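Local coordinates for protein effector EagT6 (Pseudomonas aeruginosa, PDB 1TU1) that is essential for delivery of the toxin Tse6 to target cells, two of its homodimers engaging Tse6 for loading onto VgrG1a, at residues H82-V87 / V105-R110. Sequence-based numbering, arbitrary orientation.
Sequences HGHAAV and VFIERR
V87 and F106 form a hydrogen-bonded pair at the open end of an antiparallel β-hairpin, strands 84-95 and 98-107, in the six-stranded sheet of this DcrB-family protein. Their backbones exchange two hydrogen bonds, V87 N to F106 O (2.9 Å) and the straighter F106 N to V87 O (2.8 Å, 170° at the hydrogen). A third, from E108 N to A85 O, carries the pairing just beyond strand 105-107. Between the V87-F106 and A85-E108 bonds, A86 and I107 form a non-hydrogen-bonded pair, and A86 CA comes within 3.0 Å of F106 O in a CA-H...O contact.

A86 CB lies near I107 CG1 and V105 CG1 on the side where I107 also touches L139; V87 and F106 point to the other face, where F106 meets Y56 and Q60 of helix 53-67.

With its CG anti to the backbone N (chi1 -167°), E108 extends alongside A85; a water accepts from A85 N and donates to E108 OE1, while OE2 accepts a hydrogen bond from Q48 NE2. The H84 ring is held by a hydrogen bond from ND1 to H82 O, the donor lying above that carbonyl's plane; at another point of the ring edge CD2 lies 3.3 Å from E108 O, which sits near the ring plane.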
loop_
_atom_site.group_PDB
_atom_site.type_symbol
_atom_site.label_atom_id
_atom_site.label_comp_id
_atom_site.label_asym_id
_atom_site.label_seq_id
_atom_site.Cartn_x
_atom_site.Cartn_y
_atom_site.Cartn_z
ATOM N N HIS A 82 3.953 22.552 -3.740
ATOM C CA HIS A 82 2.633 23.127 -3.471
ATOM C C HIS A 82 2.500 23.572 -2.017
ATOM O O HIS A 82 1.503 23.290 -1.347
ATOM C CB HIS A 82 1.509 22.147 -3.806
ATOM C CG HIS A 82 1.465 21.753 -5.247
ATOM N ND1 HIS A 82 0.844 22.522 -6.213
ATOM C CD2 HIS A 82 1.946 20.660 -5.887
ATOM C CE1 HIS A 82 0.949 21.919 -7.385
ATOM N NE2 HIS A 82 1.619 20.791 -7.215
ATOM N N GLY A 83 3.532 24.256 -1.548
ATOM C CA GLY A 83 3.551 24.857 -0.226
ATOM C C GLY A 83 4.056 23.933 0.846
ATOM O O GLY A 83 4.293 24.384 1.952
ATOM N N HIS A 84 4.191 22.638 0.538
ATOM C CA HIS A 84 4.690 21.654 1.481
ATOM C C HIS A 84 6.213 21.610 1.436
ATOM O O HIS A 84 6.813 21.510 0.375
ATOM C CB HIS A 84 4.153 20.257 1.167
ATOM C CG HIS A 84 2.673 20.123 1.290
ATOM N ND1 HIS A 84 1.784 20.922 0.594
ATOM C CD2 HIS A 84 1.925 19.301 2.061
ATOM C CE1 HIS A 84 0.551 20.582 0.930
ATOM N NE2 HIS A 84 0.609 19.605 1.820
ATOM N N ALA A 85 6.840 21.654 2.602
ATOM C CA ALA A 85 8.270 21.431 2.698
ATOM C C ALA A 85 8.632 19.997 2.261
ATOM O O ALA A 85 7.995 19.019 2.664
ATOM C CB ALA A 85 8.747 21.666 4.121
ATOM N N ALA A 86 9.698 19.888 1.486
ATOM C CA ALA A 86 10.141 18.608 0.995
ATOM C C ALA A 86 11.658 18.570 0.873
ATOM O O ALA A 86 12.298 19.594 0.697
ATOM C CB ALA A 86 9.484 18.348 -0.356
ATOM N N VAL A 87 12.222 17.381 0.997
ATOM C CA VAL A 87 13.637 17.160 0.738
ATOM C C VAL A 87 13.786 15.972 -0.225
ATOM O O VAL A 87 13.223 14.898 0.027
ATOM C CB VAL A 87 14.397 16.874 2.025
ATOM C CG1 VAL A 87 15.884 16.525 1.740
ATOM C CG2 VAL A 87 14.301 18.064 2.989
ATOM N N VAL A 105 12.082 11.267 -1.990
ATOM C CA VAL A 105 11.525 12.565 -1.626
ATOM C C VAL A 105 10.697 12.431 -0.335
ATOM O O VAL A 105 9.819 11.566 -0.219
ATOM C CB VAL A 105 10.665 13.126 -2.727
ATOM C CG1 VAL A 105 10.080 14.514 -2.338
ATOM C CG2 VAL A 105 11.459 13.239 -4.059
ATOM N N PHE A 106 10.998 13.276 0.640
ATOM C CA PHE A 106 10.231 13.322 1.871
ATOM C C PHE A 106 9.389 14.559 1.802
ATOM O O PHE A 106 9.922 15.659 1.578
ATOM C CB PHE A 106 11.167 13.390 3.062
ATOM C CG PHE A 106 12.071 12.221 3.191
ATOM C CD1 PHE A 106 11.760 11.193 4.064
ATOM C CD2 PHE A 106 13.241 12.132 2.445
ATOM C CE1 PHE A 106 12.603 10.097 4.216
ATOM C CE2 PHE A 106 14.106 11.026 2.592
ATOM C CZ PHE A 106 13.781 10.006 3.470
ATOM N N ILE A 107 8.069 14.402 1.949
ATOM C CA ILE A 107 7.151 15.525 1.872
ATOM C C ILE A 107 6.448 15.677 3.210
ATOM O O ILE A 107 5.706 14.803 3.638
ATOM C CB ILE A 107 6.098 15.350 0.756
ATOM C CG1 ILE A 107 6.763 14.995 -0.581
ATOM C CG2 ILE A 107 5.223 16.619 0.653
ATOM C CD1 ILE A 107 5.779 14.709 -1.688
ATOM N N GLU A 108 6.697 16.799 3.873
ATOM C CA GLU A 108 6.072 17.076 5.154
ATOM C C GLU A 108 4.555 17.115 4.988
ATOM O O GLU A 108 4.044 17.860 4.197
ATOM C CB GLU A 108 6.518 18.427 5.734
ATOM C CG GLU A 108 6.085 18.517 7.191
ATOM C CD GLU A 108 6.460 19.825 7.891
ATOM O OE1 GLU A 108 6.658 20.871 7.217
ATOM O OE2 GLU A 108 6.531 19.753 9.129
ATOM N N ARG A 109 3.868 16.329 5.802
ATOM C CA ARG A 109 2.421 16.362 5.919
ATOM C C ARG A 109 2.036 15.804 7.283
ATOM O O ARG A 109 2.769 15.044 7.888
ATOM C CB ARG A 109 1.804 15.482 4.819
ATOM C CG ARG A 109 0.319 15.516 4.683
ATOM C CD ARG A 109 -0.178 14.857 3.372
ATOM N NE ARG A 109 -1.593 15.126 3.158
ATOM C CZ ARG A 109 -2.595 14.551 3.819
ATOM N NH1 ARG A 109 -2.377 13.620 4.719
ATOM N NH2 ARG A 109 -3.844 14.906 3.567
ATOM N N ARG A 110 0.835 16.149 7.724
ATOM C CA ARG A 110 0.244 15.566 8.924
ATOM C C ARG A 110 -0.963 14.739 8.518
ATOM O O ARG A 110 -1.716 15.144 7.641
ATOM C CB ARG A 110 -0.219 16.682 9.850
ATOM C CG ARG A 110 0.904 17.488 10.362
ATOM C CD ARG A 110 1.715 16.698 11.330
ATOM N NE ARG A 110 2.890 17.428 11.777
ATOM C CZ ARG A 110 3.910 16.851 12.381
ATOM N NH1 ARG A 110 3.881 15.545 12.607
ATOM N NH2 ARG A 110 4.958 17.589 12.773
HETATM O O HOH W 1 5.380 21.842 5.097
#